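Local coordinates for uncharacterized protein (PDB 4R1D) that probably acts as a calcium-binding lipase of the alpha/beta hydrolase family, delivered by a type VI secretion system and inhibited by its partner Tli4, at residues A[203-208]-A[231-236]; A[426-431]-A[552-557]; A[134-139]-A[146-151]. All coordinates share one frame; numbering follows the deposited sequence.

Contact 1. Residues A[203-208]-A[231-236]; sequences DVWCAG and LPFYQK. With CA (calcium ion), chain C.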
loop_
_atom_site.group_PDB
_atom_site.type_symbol
_atom_site.label_atom_id
_atom_site.label_comp_id
_atom_site.label_asym_id
_atom_site.label_seq_id
_atom_site.Cartn_x
_atom_site.Cartn_y
_atom_site.Cartn_z
ATOM N N ASP A 203 8.098 0.426 -25.536
ATOM C CA ASP A 203 7.917 -0.754 -24.688
ATOM C C ASP A 203 7.330 -0.280 -23.361
ATOM O O ASP A 203 7.817 0.698 -22.789
ATOM C CB ASP A 203 9.262 -1.405 -24.373
ATOM C CG ASP A 203 9.853 -2.171 -25.547
ATOM O OD1 ASP A 203 9.098 -2.658 -26.411
ATOM O OD2 ASP A 203 11.094 -2.313 -25.578
ATOM N N VAL A 204 6.313 -0.973 -22.865
ATOM C CA VAL A 204 5.680 -0.573 -21.603
ATOM C C VAL A 204 6.300 -1.320 -20.425
ATOM O O VAL A 204 6.272 -2.550 -20.387
ATOM C CB VAL A 204 4.174 -0.869 -21.613
ATOM C CG1 VAL A 204 3.533 -0.423 -20.292
ATOM C CG2 VAL A 204 3.489 -0.168 -22.816
ATOM N N TRP A 205 6.833 -0.565 -19.465
ATOM C CA TRP A 205 7.421 -1.123 -18.253
ATOM C C TRP A 205 6.541 -0.707 -17.086
ATOM O O TRP A 205 5.954 0.367 -17.111
ATOM C CB TRP A 205 8.835 -0.579 -18.045
ATOM C CG TRP A 205 9.787 -1.043 -19.099
ATOM C CD1 TRP A 205 9.873 -0.582 -20.381
ATOM C CD2 TRP A 205 10.792 -2.058 -18.964
ATOM N NE1 TRP A 205 10.878 -1.244 -21.052
ATOM C CE2 TRP A 205 11.449 -2.162 -20.208
ATOM C CE3 TRP A 205 11.197 -2.891 -17.913
ATOM C CZ2 TRP A 205 12.497 -3.058 -20.429
ATOM C CZ3 TRP A 205 12.236 -3.785 -18.133
ATOM C CH2 TRP A 205 12.869 -3.866 -19.387
ATOM N N CYS A 206 6.445 -1.559 -16.074
ATOM C CA CYS A 206 5.484 -1.347 -14.997
ATOM C C CYS A 206 6.177 -0.961 -13.698
ATOM O O CYS A 206 6.803 -1.803 -13.048
ATOM C CB CYS A 206 4.675 -2.614 -14.769
ATOM S SG CYS A 206 3.313 -2.417 -13.589
ATOM N N ALA A 207 6.053 0.309 -13.325
ATOM C CA ALA A 207 6.710 0.815 -12.126
ATOM C C ALA A 207 5.832 0.681 -10.893
ATOM O O ALA A 207 5.440 1.679 -10.282
ATOM C CB ALA A 207 7.129 2.267 -12.324
ATOM N N GLY A 208 5.519 -0.554 -10.518
ATOM C CA GLY A 208 4.800 -0.776 -9.271
ATOM C C GLY A 208 5.590 -0.170 -8.117
ATOM O O GLY A 208 6.824 -0.056 -8.185
ATOM N N LEU A 231 16.593 1.259 -18.171
ATOM C CA LEU A 231 17.568 1.742 -19.150
ATOM C C LEU A 231 18.709 0.738 -19.372
ATOM O O LEU A 231 19.125 0.522 -20.511
ATOM C CB LEU A 231 18.087 3.134 -18.792
ATOM C CG LEU A 231 17.008 4.227 -18.793
ATOM C CD1 LEU A 231 17.601 5.586 -18.461
ATOM C CD2 LEU A 231 16.282 4.278 -20.126
ATOM N N PRO A 232 19.193 0.093 -18.295
ATOM C CA PRO A 232 20.265 -0.884 -18.533
ATOM C C PRO A 232 19.840 -2.033 -19.448
ATOM O O PRO A 232 20.669 -2.578 -20.169
ATOM C CB PRO A 232 20.597 -1.382 -17.125
ATOM C CG PRO A 232 20.344 -0.174 -16.261
ATOM C CD PRO A 232 19.084 0.452 -16.869
ATOM N N PHE A 233 18.566 -2.405 -19.438
ATOM C CA PHE A 233 18.125 -3.388 -20.417
ATOM C C PHE A 233 18.449 -2.921 -21.842
ATOM O O PHE A 233 18.956 -3.698 -22.647
ATOM C CB PHE A 233 16.630 -3.701 -20.285
ATOM C CG PHE A 233 16.092 -4.537 -21.418
ATOM C CD1 PHE A 233 16.174 -5.922 -21.376
ATOM C CD2 PHE A 233 15.524 -3.940 -22.535
ATOM C CE1 PHE A 233 15.690 -6.699 -22.420
ATOM C CE2 PHE A 233 15.037 -4.714 -23.585
ATOM C CZ PHE A 233 15.122 -6.095 -23.527
ATOM N N TYR A 234 18.150 -1.660 -22.158
ATOM C CA TYR A 234 18.400 -1.150 -23.509
ATOM C C TYR A 234 19.891 -0.948 -23.764
ATOM O O TYR A 234 20.367 -1.169 -24.880
ATOM C CB TYR A 234 17.600 0.130 -23.791
ATOM C CG TYR A 234 16.125 -0.155 -23.777
ATOM C CD1 TYR A 234 15.512 -0.789 -24.852
ATOM C CD2 TYR A 234 15.349 0.154 -22.668
ATOM C CE1 TYR A 234 14.160 -1.084 -24.829
ATOM C CE2 TYR A 234 14.007 -0.143 -22.638
ATOM C CZ TYR A 234 13.417 -0.754 -23.714
ATOM O OH TYR A 234 12.070 -1.042 -23.669
ATOM N N GLN A 235 20.629 -0.557 -22.730
ATOM C CA GLN A 235 22.081 -0.440 -22.876
ATOM C C GLN A 235 22.632 -1.760 -23.404
ATOM O O GLN A 235 23.366 -1.789 -24.395
ATOM C CB GLN A 235 22.760 -0.082 -21.550
ATOM C CG GLN A 235 24.268 0.193 -21.673
ATOM C CD GLN A 235 25.084 -1.059 -21.984
ATOM O OE1 GLN A 235 24.945 -2.085 -21.316
ATOM N NE2 GLN A 235 25.932 -0.980 -23.012
ATOM N N LYS A 236 22.254 -2.852 -22.748
ATOM C CA LYS A 236 22.755 -4.170 -23.110
ATOM C C LYS A 236 22.180 -4.667 -24.429
ATOM O O LYS A 236 22.901 -5.188 -25.275
ATOM C CB LYS A 236 22.448 -5.178 -22.003
ATOM C CG LYS A 236 22.792 -6.604 -22.383
ATOM C CD LYS A 236 23.474 -7.336 -21.239
ATOM C CE LYS A 236 24.233 -8.554 -21.760
ATOM N NZ LYS A 236 25.319 -8.979 -20.832
HETATM CA CA CA C . 7.112 -2.869 -27.862
HETATM O O HOH W 1 7.818 -5.339 -27.697
HETATM O O HOH W 2 9.025 -2.910 -29.677
#
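Tyr234 drives its hydroxyl between Asp203 and Trp205, so that one oxygen links helix 215-238 to two residues of strand 201-206. The axes of 203-206 and 231-236 approach to 12.1 Å, so long side chains have to span the gap. In the tight part, Tyr234 OH donates to Asp203 OD2 at 2.5 Å, a very short hydrogen bond, and accepts from Trp205 NE1 at 2.9 Å. That second bond is nearly straight, 165° at the hydrogen, and the hydroxyl oxygen lies in the indole plane. The Asp203 carboxylate is only 18° from coplanar with the phenol ring and meets it at the edge. Trp205 and Tyr234 slide past each other rim to rim, with Trp205 CZ2 4.0 Å from Tyr234 CE2.

Phe233 forms the looser, exposed side. With CG anti to the backbone N (chi1 171°), its ring is laid beside the benzo end of Trp205 in an offset edge-to-face pair. The indole edge is directed at the Phe233 face, and the centroids of the Trp205 six-membered ring and the Phe233 ring are 5.5 Å apart; Trp205 CZ2 comes within 3.8 Å of Phe233 CD2. Trp205 also packs on Tyr225 and Val230 of the same helix, and Arg134 makes a cation-pi contact with it.

The two oxygens of Asp203 have separate tasks. OD1 binds the calcium ion at 2.5 Å, in a site completed by Glu152, Asp156, the carbonyl of Phe202 and two waters, while OD2 accepts the hydrogen bond from Tyr234 OH. Tyr234 thus acts as a second-shell residue, helping to fix the rotation of a metal-binding carboxylate, and is itself steered by Trp205. Its bond to OD2 and the calcium on OD1 would both be expected to stabilise the carboxylate as an anion.

Contact 2. Residues A[426-431]-A[552-557]; sequences ETYAHY and VIKITQ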
loop_
_atom_site.group_PDB
_atom_site.type_symbol
_atom_site.label_atom_id
_atom_site.label_comp_id
_atom_site.label_asym_id
_atom_site.label_seq_id
_atom_site.Cartn_x
_atom_site.Cartn_y
_atom_site.Cartn_z
ATOM N N GLU A 426 4.650 19.138 -20.051
ATOM C CA GLU A 426 3.973 18.386 -21.104
ATOM C C GLU A 426 3.052 17.343 -20.465
ATOM O O GLU A 426 3.285 16.142 -20.569
ATOM C CB GLU A 426 4.988 17.724 -22.034
ATOM C CG GLU A 426 6.072 18.693 -22.539
ATOM C CD GLU A 426 5.510 19.778 -23.463
ATOM O OE1 GLU A 426 4.417 19.586 -24.026
ATOM O OE2 GLU A 426 6.173 20.819 -23.631
ATOM N N THR A 427 2.009 17.826 -19.799
ATOM C CA THR A 427 1.108 16.959 -19.061
ATOM C C THR A 427 -0.227 16.838 -19.782
ATOM O O THR A 427 -0.860 17.852 -20.123
ATOM C CB THR A 427 0.870 17.492 -17.630
ATOM O OG1 THR A 427 2.072 17.357 -16.862
ATOM C CG2 THR A 427 -0.225 16.693 -16.954
ATOM N N TYR A 428 -0.641 15.597 -20.023
ATOM C CA TYR A 428 -1.932 15.298 -20.642
ATOM C C TYR A 428 -2.752 14.508 -19.638
ATOM O O TYR A 428 -2.448 13.353 -19.334
ATOM C CB TYR A 428 -1.724 14.487 -21.929
ATOM C CG TYR A 428 -0.998 15.276 -23.002
ATOM C CD1 TYR A 428 0.371 15.549 -22.903
ATOM C CD2 TYR A 428 -1.691 15.772 -24.099
ATOM C CE1 TYR A 428 1.025 16.305 -23.889
ATOM C CE2 TYR A 428 -1.047 16.511 -25.077
ATOM C CZ TYR A 428 0.290 16.779 -24.971
ATOM O OH TYR A 428 0.883 17.517 -25.970
ATOM N N ALA A 429 -3.777 15.143 -19.085
ATOM C CA ALA A 429 -4.525 14.536 -17.996
ATOM C C ALA A 429 -5.939 14.165 -18.444
ATOM O O ALA A 429 -6.534 14.862 -19.258
ATOM C CB ALA A 429 -4.583 15.507 -16.829
ATOM N N HIS A 430 -6.474 13.068 -17.913
ATOM C CA HIS A 430 -7.892 12.758 -18.102
ATOM C C HIS A 430 -8.493 12.316 -16.764
ATOM O O HIS A 430 -7.790 11.817 -15.888
ATOM C CB HIS A 430 -8.114 11.701 -19.204
ATOM C CG HIS A 430 -7.518 10.363 -18.885
ATOM N ND1 HIS A 430 -6.226 10.024 -19.230
ATOM C CD2 HIS A 430 -8.027 9.296 -18.224
ATOM C CE1 HIS A 430 -5.968 8.798 -18.799
ATOM N NE2 HIS A 430 -7.042 8.338 -18.183
ATOM N N TYR A 431 -9.785 12.531 -16.587
ATOM C CA TYR A 431 -10.413 12.199 -15.321
ATOM C C TYR A 431 -11.915 12.001 -15.505
ATOM O O TYR A 431 -12.480 12.422 -16.514
ATOM C CB TYR A 431 -10.127 13.291 -14.278
ATOM C CG TYR A 431 -10.644 14.662 -14.664
ATOM C CD1 TYR A 431 -10.017 15.410 -15.655
ATOM C CD2 TYR A 431 -11.763 15.206 -14.037
ATOM C CE1 TYR A 431 -10.494 16.670 -16.016
ATOM C CE2 TYR A 431 -12.237 16.457 -14.383
ATOM C CZ TYR A 431 -11.601 17.184 -15.368
ATOM O OH TYR A 431 -12.080 18.434 -15.715
ATOM N N VAL A 552 0.746 10.022 -25.545
ATOM C CA VAL A 552 2.037 9.440 -25.909
ATOM C C VAL A 552 2.492 9.925 -27.283
ATOM O O VAL A 552 3.663 10.299 -27.468
ATOM C CB VAL A 552 1.991 7.916 -25.859
ATOM C CG1 VAL A 552 3.244 7.304 -26.508
ATOM C CG2 VAL A 552 1.845 7.462 -24.404
ATOM N N ILE A 553 1.566 9.928 -28.237
ATOM C CA ILE A 553 1.880 10.417 -29.576
ATOM C C ILE A 553 2.314 11.889 -29.569
ATOM O O ILE A 553 3.332 12.253 -30.174
ATOM C CB ILE A 553 0.715 10.235 -30.550
ATOM C CG1 ILE A 553 0.429 8.741 -30.768
ATOM C CG2 ILE A 553 1.037 10.952 -31.881
ATOM C CD1 ILE A 553 1.651 7.941 -31.281
ATOM N N LYS A 554 1.553 12.737 -28.887
ATOM C CA LYS A 554 1.910 14.145 -28.807
ATOM C C LYS A 554 3.265 14.381 -28.125
ATOM O O LYS A 554 4.109 15.116 -28.645
ATOM C CB LYS A 554 0.799 14.951 -28.138
ATOM C CG LYS A 554 -0.480 15.070 -28.992
ATOM C CD LYS A 554 -0.218 15.826 -30.302
ATOM C CE LYS A 554 -1.505 16.022 -31.110
ATOM N NZ LYS A 554 -1.343 17.013 -32.239
ATOM N N ILE A 555 3.486 13.735 -26.979
ATOM C CA ILE A 555 4.736 13.899 -26.246
ATOM C C ILE A 555 5.938 13.462 -27.087
ATOM O O ILE A 555 6.997 14.084 -27.046
ATOM C CB ILE A 555 4.706 13.117 -24.910
ATOM C CG1 ILE A 555 3.680 13.765 -23.970
ATOM C CG2 ILE A 555 6.133 13.055 -24.278
ATOM C CD1 ILE A 555 3.163 12.865 -22.826
ATOM N N THR A 556 5.763 12.379 -27.829
ATOM C CA THR A 556 6.800 11.820 -28.699
ATOM C C THR A 556 7.330 12.812 -29.751
ATOM O O THR A 556 8.491 12.728 -30.174
ATOM C CB THR A 556 6.266 10.533 -29.381
ATOM O OG1 THR A 556 5.984 9.550 -28.374
ATOM C CG2 THR A 556 7.267 9.960 -30.357
ATOM N N GLN A 557 6.496 13.757 -30.161
ATOM C CA GLN A 557 6.925 14.764 -31.131
ATOM C C GLN A 557 8.131 15.558 -30.610
ATOM O O GLN A 557 8.901 16.131 -31.384
ATOM C CB GLN A 557 5.765 15.688 -31.500
ATOM C CG GLN A 557 4.497 14.953 -31.951
ATOM C CD GLN A 557 4.767 13.878 -33.004
ATOM O OE1 GLN A 557 4.375 12.712 -32.847
ATOM N NE2 GLN A 557 5.420 14.270 -34.091
#
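Tyr428 lies against Ile555 and Lys554 in an apolar strand-to-helix contact, where strand 427-432 of the parallel sheet meets the last turns of helix 542-556. The contact is modest, burying 171 Å² in all, and one aromatic side chain does most of the work.

Tyr428 CG is anti to the carbonyl carbon (chi1 -65°), which sends the ring out from the strand to the helix. Ile555 comes alongside it, the two side chains sliding past each other in opposite directions. Ile555 CG1 touches Tyr428 CE1 at 3.7 Å, and the tip of the isoleucine, CD1, lies 3.9 Å from Tyr428 CD1. That same methyl also reaches the residue just before the strand, with Ile555 CD1 4.0 Å from Glu426 O.

At the far end of the ring Lys554 crosses at about a right angle. The touching atom is the root of its chain: Lys554 CB is 3.4 Å from Tyr428 OH and 3.7 Å from Tyr428 CZ. Beyond that the chain bends at chi2 (-63°), and the ammonium group leaves the contact for a salt bridge with Glu193. Glu426 likewise uses its carboxylate outside, with Lys514.

Within the helix, Val552 O is gripped twice by Thr556. Thr556 N bonds Val552 O at 3.0 Å and Thr556 OG1 donates to the same Val552 O at 2.6 Å. The two donors come from opposite faces of the carbonyl plane, and the OG1 bond gives the buried hydroxyl a partner.

Around this, strand 427-432 is flanked by strands 274-280 and 515-519, hydrogen-bonding to Val277 on one and Ala515 on the other. Helix 542-556 also rests on strand 250-255, through Val552, Ile555 and Thr556 on Ile251, while Ile553 turns to Leu194 and Ala197 of helix 191-197.

Contact 3. Residues A[134-139]-A[146-151]; sequences RGWGKV and PVMGLM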
loop_
_atom_site.group_PDB
_atom_site.type_symbol
_atom_site.label_atom_id
_atom_site.label_comp_id
_atom_site.label_asym_id
_atom_site.label_seq_id
_atom_site.Cartn_x
_atom_site.Cartn_y
_atom_site.Cartn_z
ATOM N N ARG A 134 9.113 -7.163 -17.551
ATOM C CA ARG A 134 8.639 -5.779 -17.651
ATOM C C ARG A 134 7.888 -5.344 -16.392
ATOM O O ARG A 134 7.436 -4.204 -16.313
ATOM C CB ARG A 134 7.706 -5.596 -18.847
ATOM C CG ARG A 134 8.298 -5.942 -20.202
ATOM C CD ARG A 134 9.039 -4.792 -20.819
ATOM N NE ARG A 134 9.217 -5.031 -22.253
ATOM C CZ ARG A 134 8.301 -4.732 -23.167
ATOM N NH1 ARG A 134 7.152 -4.168 -22.790
ATOM N NH2 ARG A 134 8.531 -4.996 -24.453
ATOM N N GLY A 135 7.717 -6.261 -15.439
ATOM C CA GLY A 135 7.076 -5.936 -14.169
ATOM C C GLY A 135 5.553 -5.941 -14.151
ATOM O O GLY A 135 4.924 -5.447 -13.203
ATOM N N TRP A 136 4.939 -6.515 -15.175
ATOM C CA TRP A 136 3.483 -6.466 -15.264
ATOM C C TRP A 136 2.800 -7.295 -14.170
ATOM O O TRP A 136 1.606 -7.142 -13.940
ATOM C CB TRP A 136 2.997 -6.931 -16.634
ATOM C CG TRP A 136 3.383 -6.038 -17.785
ATOM C CD1 TRP A 136 4.382 -5.099 -17.826
ATOM C CD2 TRP A 136 2.771 -6.030 -19.072
ATOM N NE1 TRP A 136 4.408 -4.495 -19.071
ATOM C CE2 TRP A 136 3.430 -5.054 -19.849
ATOM C CE3 TRP A 136 1.720 -6.751 -19.641
ATOM C CZ2 TRP A 136 3.075 -4.790 -21.172
ATOM C CZ3 TRP A 136 1.365 -6.483 -20.954
ATOM C CH2 TRP A 136 2.044 -5.514 -21.703
ATOM N N GLY A 137 3.563 -8.163 -13.501
ATOM C CA GLY A 137 3.016 -8.966 -12.422
ATOM C C GLY A 137 3.107 -8.255 -11.082
ATOM O O GLY A 137 2.871 -8.850 -10.037
ATOM N N LYS A 138 3.472 -6.980 -11.116
ATOM C CA LYS A 138 3.565 -6.173 -9.901
ATOM C C LYS A 138 2.233 -5.569 -9.495
ATOM O O LYS A 138 2.094 -5.093 -8.370
ATOM C CB LYS A 138 4.504 -4.995 -10.127
ATOM C CG LYS A 138 5.972 -5.329 -10.192
ATOM C CD LYS A 138 6.731 -4.112 -10.675
ATOM C CE LYS A 138 8.199 -4.442 -10.965
ATOM N NZ LYS A 138 8.952 -3.231 -11.410
ATOM N N VAL A 139 1.279 -5.538 -10.419
ATOM C CA VAL A 139 0.068 -4.735 -10.229
ATOM C C VAL A 139 -1.232 -5.500 -10.482
ATOM O O VAL A 139 -1.232 -6.552 -11.123
ATOM C CB VAL A 139 0.085 -3.473 -11.123
ATOM C CG1 VAL A 139 1.254 -2.584 -10.755
ATOM C CG2 VAL A 139 0.133 -3.864 -12.597
ATOM N N PRO A 146 -4.687 -5.122 -19.096
ATOM C CA PRO A 146 -5.271 -4.796 -20.405
ATOM C C PRO A 146 -4.726 -3.498 -21.008
ATOM O O PRO A 146 -4.365 -3.493 -22.178
ATOM C CB PRO A 146 -6.776 -4.688 -20.112
ATOM C CG PRO A 146 -6.988 -5.556 -18.903
ATOM C CD PRO A 146 -5.718 -5.377 -18.076
ATOM N N VAL A 147 -4.641 -2.412 -20.247
ATOM C CA VAL A 147 -4.184 -1.166 -20.861
ATOM C C VAL A 147 -2.690 -1.193 -21.185
ATOM O O VAL A 147 -2.247 -0.618 -22.179
ATOM C CB VAL A 147 -4.541 0.071 -20.006
ATOM C CG1 VAL A 147 -3.717 0.102 -18.717
ATOM C CG2 VAL A 147 -4.354 1.358 -20.818
ATOM N N MET A 148 -1.914 -1.893 -20.364
ATOM C CA MET A 148 -0.504 -2.025 -20.662
ATOM C C MET A 148 -0.311 -2.813 -21.961
ATOM O O MET A 148 0.524 -2.466 -22.784
ATOM C CB MET A 148 0.246 -2.663 -19.493
ATOM C CG MET A 148 0.441 -1.671 -18.336
ATOM S SD MET A 148 1.600 -2.304 -17.087
ATOM C CE MET A 148 0.680 -3.694 -16.417
ATOM N N GLY A 149 -1.109 -3.856 -22.148
ATOM C CA GLY A 149 -0.981 -4.684 -23.331
ATOM C C GLY A 149 -1.520 -3.969 -24.556
ATOM O O GLY A 149 -1.022 -4.155 -25.668
ATOM N N LEU A 150 -2.545 -3.152 -24.355
ATOM C CA LEU A 150 -3.123 -2.372 -25.468
ATOM C C LEU A 150 -2.134 -1.342 -26.001
ATOM O O LEU A 150 -1.945 -1.202 -27.214
ATOM C CB LEU A 150 -4.402 -1.667 -25.011
ATOM C CG LEU A 150 -5.013 -0.727 -26.057
ATOM C CD1 LEU A 150 -5.449 -1.532 -27.272
ATOM C CD2 LEU A 150 -6.199 0.030 -25.478
ATOM N N MET A 151 -1.531 -0.581 -25.092
ATOM C CA MET A 151 -0.554 0.412 -25.486
ATOM C C MET A 151 0.615 -0.268 -26.190
ATOM O O MET A 151 1.154 0.241 -27.178
ATOM C CB MET A 151 -0.068 1.199 -24.265
ATOM C CG MET A 151 -1.133 2.087 -23.663
ATOM S SD MET A 151 -0.457 3.239 -22.435
ATOM C CE MET A 151 0.086 2.112 -21.116
#
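Met148 lies lengthwise over one face of the Trp136 indole, the two side chains running past each other in opposite directions. Each part of the methionine covers a different part of the ring system. Its CB sits 3.9 Å from the centroid of the Trp136 six-membered ring, only 9° off the normal, a CH-pi contact. Further out, Met148 SD is over the five-membered ring of Trp136, 4.0 Å from its centroid. The chain then bends at chi3 (-67°), bringing Met148 CE to 3.8 Å from Trp136 CG.

That methyl also meets Val139 tip to tip, with Val139 CG2 3.9 Å from Met148 CE. At the other end of the indole, Trp136 CH2 comes within 3.5 Å of Gly149 CA, a close approach to the bare helix backbone.

The indole is fixed from outside as well: Trp136 NE1 bonds to Val204 O on strand 201-206, while Met148 packs on Val204 and Cys206 of that strand. Gly135, the first residue after helix 128-133 to leave helical angles, has positive phi and closes it in a Schellman motif. The core is a Met-aromatic contact, here joining the connection between two helices to helix 141-155, which carries the calcium ligand Glu152.

Overall arrangement
Contacts 1 and 3 meet at strand 201-206, an outermost strand of the parallel sheet, from its two faces: Trp205 turns to helix 215-238, Val204 and Cys206 to helix 141-155. Their centres are about 13 Å apart, and Cys206 N and Arg134 O form a probable hydrogen bond of 2.8 Å. In contact 1 Asp203 binds the calcium ion; Glu152, on the helix of contact 3, is another ligand, and the Trp136 side chain is about 8 Å from the ion. Contact 2 sits farther along the sheet, its centre about 20 Å from that of contact 1. It touches neither: about 5 Å separate its nearest atoms from contact 3, and about 8 Å the side chains of Ile555 and Phe202.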